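Local coordinates for protein Apc35852 (Geobacillus stearothermophilus, PDB 1U9C) that is of unknown function but belongs to the DJ-1/PfpI family, whose relatives include chaperone-like proteins and cysteine proteases, at residues 39-44 / 219-224; 192-197 / 213-218. All coordinates share one frame; numbering follows the deposited sequence.

Contact 1: 39-44 / 219-224; sequences QEKGYD and ALEERE
Leu220 and Tyr43 form the buried, apolar half of this contact. The CD1 branch of Leu220 meets the tyrosine ring at an oblique angle, 3.6 Å from Tyr43 CE2, while the phenol oxygen comes alongside the base of the leucine, with Tyr43 OH 3.6 Å from Leu220 CB. Leu220 also touches Ile124 of strand 124-127, and Tyr43 rests on Val217 one turn earlier in the helix. Next along the helix, Glu221 extends beyond CG and crosses Lys41 at about a right angle. Lys41 NZ donates to Glu221 OE2 at 3.0 Å in a salt bridge, the oxygen accepting through its anti lone pair, away from the other carboxylate oxygen. Lys41 reaches it by bending at chi2 (-64°) and chi3 (-66°), and its CB lies over the centre of one face of the Tyr43 ring. Both residues are exposed, so the charged pair lies at the solvent-facing side of the contact, beside the buried Tyr43-Leu220 pair. From Glu221 to the C-terminal Glu224 the chain makes a type I beta turn. There a water in the plane of the ring, at its edge, links the two segments: it lies 2.8 Å from Tyr43 OH and donates to Glu224 OE1 at 2.9 Å. A leucine in place of Tyr43 would probably leave this water without its hydroxyl partner and open a gap between Leu220 and the CB of Lys41. In the first segment, Gly42, with positive phi (85°), closes helix 28-40 in a Schellman motif and turns the chain toward Tyr43 and strand 44-49. The arrangement joins the C-terminal ends of two neighbouring helices on one side of the central sheet, as befits the layered alpha/beta fold of the DJ-1/PfpI family.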
loop_
_atom_site.group_PDB
_atom_site.type_symbol
_atom_site.label_atom_id
_atom_site.label_comp_id
_atom_site.label_asym_id
_atom_site.label_seq_id
_atom_site.Cartn_x
_atom_site.Cartn_y
_atom_site.Cartn_z
ATOM N N GLN A 39 15.021 -0.495 -5.412
ATOM C CA GLN A 39 16.466 -0.285 -5.223
ATOM C C GLN A 39 17.253 -0.872 -6.400
ATOM O O GLN A 39 18.203 -0.188 -6.871
ATOM C CB GLN A 39 16.905 -0.920 -3.891
ATOM C CG GLN A 39 16.424 -0.185 -2.699
ATOM C CD GLN A 39 17.032 1.175 -2.594
ATOM O OE1 GLN A 39 16.348 2.192 -2.535
ATOM N NE2 GLN A 39 18.343 1.206 -2.672
ATOM N N GLU A 40 16.892 -2.068 -6.910
ATOM C CA GLU A 40 17.607 -2.726 -8.072
ATOM C C GLU A 40 17.527 -1.866 -9.300
ATOM O O GLU A 40 18.423 -1.899 -10.158
ATOM C CB GLU A 40 16.957 -4.095 -8.386
ATOM C CG GLU A 40 17.305 -5.236 -7.429
ATOM C CD GLU A 40 16.420 -6.496 -7.558
ATOM O OE1 GLU A 40 15.294 -6.515 -8.137
ATOM O OE2 GLU A 40 16.829 -7.553 -7.029
ATOM N N LYS A 41 16.450 -1.148 -9.489
ATOM C CA LYS A 41 16.297 -0.301 -10.634
ATOM C C LYS A 41 17.042 1.012 -10.479
ATOM O O LYS A 41 17.082 1.820 -11.428
ATOM C CB LYS A 41 14.818 0.047 -10.871
ATOM C CG LYS A 41 13.992 -1.027 -11.480
ATOM C CD LYS A 41 14.442 -1.415 -12.912
ATOM C CE LYS A 41 14.269 -0.348 -13.956
ATOM N NZ LYS A 41 14.656 -0.881 -15.330
ATOM N N GLY A 42 17.590 1.275 -9.301
ATOM C CA GLY A 42 18.310 2.508 -9.053
ATOM C C GLY A 42 17.465 3.694 -8.656
ATOM O O GLY A 42 17.909 4.824 -8.705
ATOM N N TYR A 43 16.233 3.431 -8.239
ATOM C CA TYR A 43 15.388 4.494 -7.812
ATOM C C TYR A 43 15.789 5.044 -6.452
ATOM O O TYR A 43 16.387 4.336 -5.621
ATOM C CB TYR A 43 13.933 4.036 -7.755
ATOM C CG TYR A 43 13.337 3.554 -9.060
ATOM C CD1 TYR A 43 13.817 3.958 -10.318
ATOM C CD2 TYR A 43 12.231 2.709 -9.031
ATOM C CE1 TYR A 43 13.204 3.513 -11.504
ATOM C CE2 TYR A 43 11.648 2.279 -10.176
ATOM C CZ TYR A 43 12.110 2.661 -11.412
ATOM O OH TYR A 43 11.524 2.226 -12.583
ATOM N N ASP A 44 15.425 6.279 -6.207
ATOM C CA ASP A 44 15.607 6.965 -4.905
ATOM C C ASP A 44 14.339 6.698 -4.096
ATOM O O ASP A 44 13.324 7.320 -4.362
ATOM C CB ASP A 44 15.790 8.455 -5.141
ATOM C CG ASP A 44 15.933 9.286 -3.858
ATOM O OD1 ASP A 44 16.108 8.708 -2.767
ATOM O OD2 ASP A 44 15.931 10.564 -3.881
ATOM N N ALA A 219 5.381 1.504 -15.508
ATOM C CA ALA A 219 4.833 2.851 -15.635
ATOM C C ALA A 219 5.907 3.944 -15.522
ATOM O O ALA A 219 5.865 4.940 -16.259
ATOM C CB ALA A 219 3.757 3.070 -14.611
ATOM N N LEU A 220 6.898 3.784 -14.634
ATOM C CA LEU A 220 7.975 4.756 -14.525
ATOM C C LEU A 220 8.891 4.740 -15.750
ATOM O O LEU A 220 9.344 5.782 -16.235
ATOM C CB LEU A 220 8.748 4.479 -13.232
ATOM C CG LEU A 220 8.006 4.823 -11.958
ATOM C CD1 LEU A 220 8.796 4.327 -10.778
ATOM C CD2 LEU A 220 7.830 6.317 -11.849
ATOM N N GLU A 221 9.135 3.559 -16.301
ATOM C CA GLU A 221 9.948 3.427 -17.519
ATOM C C GLU A 221 9.352 4.218 -18.684
ATOM O O GLU A 221 10.062 4.763 -19.500
ATOM C CB GLU A 221 10.057 1.916 -17.874
ATOM C CG GLU A 221 11.066 1.145 -17.023
ATOM C CD GLU A 221 11.055 -0.358 -17.270
ATOM O OE1 GLU A 221 10.080 -0.877 -17.892
ATOM O OE2 GLU A 221 11.986 -1.043 -16.773
ATOM N N GLU A 222 8.014 4.261 -18.775
ATOM C CA GLU A 222 7.310 5.008 -19.793
ATOM C C GLU A 222 7.544 6.507 -19.736
ATOM O O GLU A 222 7.361 7.195 -20.702
ATOM C CB GLU A 222 5.820 4.710 -19.670
ATOM C CG GLU A 222 5.442 3.285 -20.089
ATOM C CD GLU A 222 4.073 2.853 -19.583
ATOM O OE1 GLU A 222 3.176 3.696 -19.286
ATOM O OE2 GLU A 222 3.862 1.652 -19.449
ATOM N N ARG A 223 7.910 6.977 -18.545
ATOM C CA ARG A 223 7.998 8.415 -18.247
ATOM C C ARG A 223 9.436 8.869 -18.137
ATOM O O ARG A 223 9.718 9.908 -17.607
ATOM C CB ARG A 223 7.331 8.680 -16.906
ATOM C CG ARG A 223 5.948 8.235 -16.826
ATOM C CD ARG A 223 5.343 8.304 -15.465
ATOM N NE ARG A 223 4.066 7.690 -15.657
ATOM C CZ ARG A 223 2.950 8.039 -15.171
ATOM N NH1 ARG A 223 2.870 8.913 -14.208
ATOM N NH2 ARG A 223 1.859 7.448 -15.637
ATOM N N GLU A 224 10.359 8.058 -18.610
ATOM C CA GLU A 224 11.718 8.520 -18.799
ATOM C C GLU A 224 11.668 9.564 -19.888
ATOM O O GLU A 224 10.738 9.595 -20.676
ATOM C CB GLU A 224 12.626 7.401 -19.279
ATOM C CG GLU A 224 12.801 6.230 -18.334
ATOM C CD GLU A 224 12.853 6.611 -16.880
ATOM O OE1 GLU A 224 12.109 5.970 -16.115
ATOM O OE2 GLU A 224 13.648 7.513 -16.499
ATOM O OXT GLU A 224 12.551 10.408 -19.995
HETATM O O HOH W 1 12.590 3.378 -14.922
#

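Contact 2: 192-197 / 213-218; sequences DFSVRD and AEKVVA
Ser194, at the start of strand 194-197, receives the end of Lys215 from helix 209-221: Lys215 NZ donates to Ser194 OG at 2.8 Å. The serine oxygen sits between the backbone N and the carbonyl carbon (chi1 58°), on the side facing the helix, and it is also hydrogen-bonded to Ser211 OG, which lies one turn before Lys215 and also bonds Asp192 OD1. Two polar groups of the helix thus share one hydroxyl, which should restrict its rotation. The lysine is stretched as far as CE and kinks only at chi4 (69°), a bend that brings the ammonium group to the serine. At Val195 the side chain turns away from the helix, and the strand offers its backbone instead, with Lys215 CE 3.9 Å from Val195 N. The same methylene lies 3.8 Å from Arg196 N, so the aliphatic part of the lysine runs over the strand's main chain. Arg196 points back toward the helix. Its CB meets Lys215 CD at 4.1 Å, and the extended chain lays the guanidinium against Ala219; NE bonds to Gly198 O, and NH1 forms a salt bridge with Glu222 OE2. The axes of strand 194-197 and of helical segment 213-218 come within 9.0 Å, their directions 27° apart. Strand 194-197 is the outermost strand at this end of the sheet, antiparallel to 200-203, whose Ile201 touches both Lys215 and Val216; helix 209-221 also packs against helix 28-40, Val216 meeting Phe38 and Val217 meeting Val37.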
loop_
_atom_site.group_PDB
_atom_site.type_symbol
_atom_site.label_atom_id
_atom_site.label_comp_id
_atom_site.label_asym_id
_atom_site.label_seq_id
_atom_site.Cartn_x
_atom_site.Cartn_y
_atom_site.Cartn_z
ATOM N N ASP A 192 -1.184 -14.670 -7.052
ATOM C CA ASP A 192 -0.626 -13.435 -7.549
ATOM C C ASP A 192 -1.613 -12.854 -8.530
ATOM O O ASP A 192 -1.853 -13.408 -9.601
ATOM C CB ASP A 192 0.752 -13.681 -8.191
ATOM C CG ASP A 192 1.303 -12.466 -8.903
ATOM O OD1 ASP A 192 0.782 -11.348 -8.690
ATOM O OD2 ASP A 192 2.229 -12.548 -9.740
ATOM N N PHE A 193 -2.175 -11.735 -8.157
ATOM C CA PHE A 193 -3.054 -10.974 -8.986
ATOM C C PHE A 193 -2.822 -9.486 -8.757
ATOM O O PHE A 193 -2.982 -8.974 -7.635
ATOM C CB PHE A 193 -4.527 -11.296 -8.702
ATOM C CG PHE A 193 -5.448 -10.571 -9.629
ATOM C CD1 PHE A 193 -5.562 -10.970 -10.967
ATOM C CD2 PHE A 193 -6.140 -9.468 -9.209
ATOM C CE1 PHE A 193 -6.375 -10.271 -11.825
ATOM C CE2 PHE A 193 -6.975 -8.779 -10.077
ATOM C CZ PHE A 193 -7.083 -9.177 -11.389
ATOM N N SER A 194 -2.459 -8.771 -9.811
ATOM C CA SER A 194 -2.397 -7.329 -9.733
ATOM C C SER A 194 -2.922 -6.677 -10.990
ATOM O O SER A 194 -3.036 -7.312 -12.061
ATOM C CB SER A 194 -0.980 -6.822 -9.477
ATOM O OG SER A 194 -0.121 -7.291 -10.506
ATOM N N VAL A 195 -3.290 -5.412 -10.862
ATOM C CA VAL A 195 -3.941 -4.712 -11.958
ATOM C C VAL A 195 -3.425 -3.329 -12.127
ATOM O O VAL A 195 -3.078 -2.681 -11.175
ATOM C CB VAL A 195 -5.433 -4.697 -11.810
ATOM C CG1 VAL A 195 -5.870 -3.898 -10.634
ATOM C CG2 VAL A 195 -6.070 -4.209 -13.104
ATOM N N ARG A 196 -3.295 -2.902 -13.376
ATOM C CA ARG A 196 -3.035 -1.531 -13.730
ATOM C C ARG A 196 -4.240 -0.929 -14.458
ATOM O O ARG A 196 -4.700 -1.483 -15.464
ATOM C CB ARG A 196 -1.805 -1.457 -14.600
ATOM C CG ARG A 196 -1.537 -0.083 -15.160
ATOM C CD ARG A 196 -0.243 0.088 -15.864
ATOM N NE ARG A 196 -0.018 1.473 -16.306
ATOM C CZ ARG A 196 1.001 1.868 -17.027
ATOM N NH1 ARG A 196 1.886 1.006 -17.513
ATOM N NH2 ARG A 196 1.097 3.145 -17.345
ATOM N N ASP A 197 -4.684 0.208 -13.955
ATOM C CA ASP A 197 -5.686 1.007 -14.639
ATOM C C ASP A 197 -5.063 2.383 -14.757
ATOM O O ASP A 197 -5.167 3.189 -13.831
ATOM C CB ASP A 197 -7.003 1.077 -13.862
ATOM C CG ASP A 197 -8.095 1.861 -14.621
ATOM O OD1 ASP A 197 -7.794 2.527 -15.609
ATOM O OD2 ASP A 197 -9.265 1.907 -14.251
ATOM N N ALA A 213 4.854 -4.260 -7.844
ATOM C CA ALA A 213 6.059 -3.457 -8.008
ATOM C C ALA A 213 6.522 -3.389 -9.456
ATOM O O ALA A 213 6.960 -2.352 -9.920
ATOM C CB ALA A 213 7.179 -3.958 -7.118
ATOM N N GLU A 214 6.415 -4.493 -10.190
ATOM C CA GLU A 214 6.864 -4.496 -11.572
ATOM C C GLU A 214 5.970 -3.652 -12.466
ATOM O O GLU A 214 6.419 -3.056 -13.474
ATOM C CB GLU A 214 7.001 -5.938 -12.089
ATOM C CG GLU A 214 8.076 -6.744 -11.371
ATOM C CD GLU A 214 9.501 -6.243 -11.588
ATOM O OE1 GLU A 214 9.716 -5.379 -12.472
ATOM O OE2 GLU A 214 10.435 -6.733 -10.894
ATOM N N LYS A 215 4.695 -3.554 -12.143
ATOM C CA LYS A 215 3.833 -2.611 -12.838
ATOM C C LYS A 215 4.238 -1.155 -12.620
ATOM O O LYS A 215 4.153 -0.340 -13.527
ATOM C CB LYS A 215 2.334 -2.808 -12.496
ATOM C CG LYS A 215 1.680 -4.044 -13.166
ATOM C CD LYS A 215 0.258 -4.347 -12.643
ATOM C CE LYS A 215 -0.437 -5.440 -13.451
ATOM N NZ LYS A 215 0.174 -6.804 -13.252
ATOM N N VAL A 216 4.656 -0.842 -11.381
ATOM C CA VAL A 216 5.170 0.505 -11.070
ATOM C C VAL A 216 6.383 0.778 -11.904
ATOM O O VAL A 216 6.501 1.831 -12.503
ATOM C CB VAL A 216 5.403 0.669 -9.567
ATOM C CG1 VAL A 216 6.073 1.974 -9.259
ATOM C CG2 VAL A 216 4.065 0.531 -8.828
ATOM N N VAL A 217 7.307 -0.163 -11.950
ATOM C CA VAL A 217 8.524 0.004 -12.739
ATOM C C VAL A 217 8.190 0.267 -14.210
ATOM O O VAL A 217 8.723 1.167 -14.815
ATOM C CB VAL A 217 9.472 -1.267 -12.623
ATOM C CG1 VAL A 217 10.594 -1.226 -13.642
ATOM C CG2 VAL A 217 10.018 -1.394 -11.217
ATOM N N ALA A 218 7.245 -0.508 -14.756
ATOM C CA ALA A 218 6.867 -0.319 -16.158
ATOM C C ALA A 218 6.292 1.068 -16.400
ATOM O O ALA A 218 6.680 1.748 -17.349
ATOM C CB ALA A 218 5.808 -1.343 -16.593
#

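Overall arrangement
From the N terminus, the chain passes through strand 7-12 and helix 28-40, and at the end of that helix segment 39-44 opens a long loop. Contact 1 closes it only at the C terminus, with most of the central sheet formed in between. Contact 2 is nested inside, closing a short loop from edge strand 194-197 through strand 200-203 into helix 209-221. That helix serves both contacts, whose centres lie about 13 Å apart. They meet where Arg196 of the strand bridges to Glu222 and where Val217 packs against Lys41 and Tyr43. Together they tie the last helix to helix 28-40 and to the sheet's outer strand.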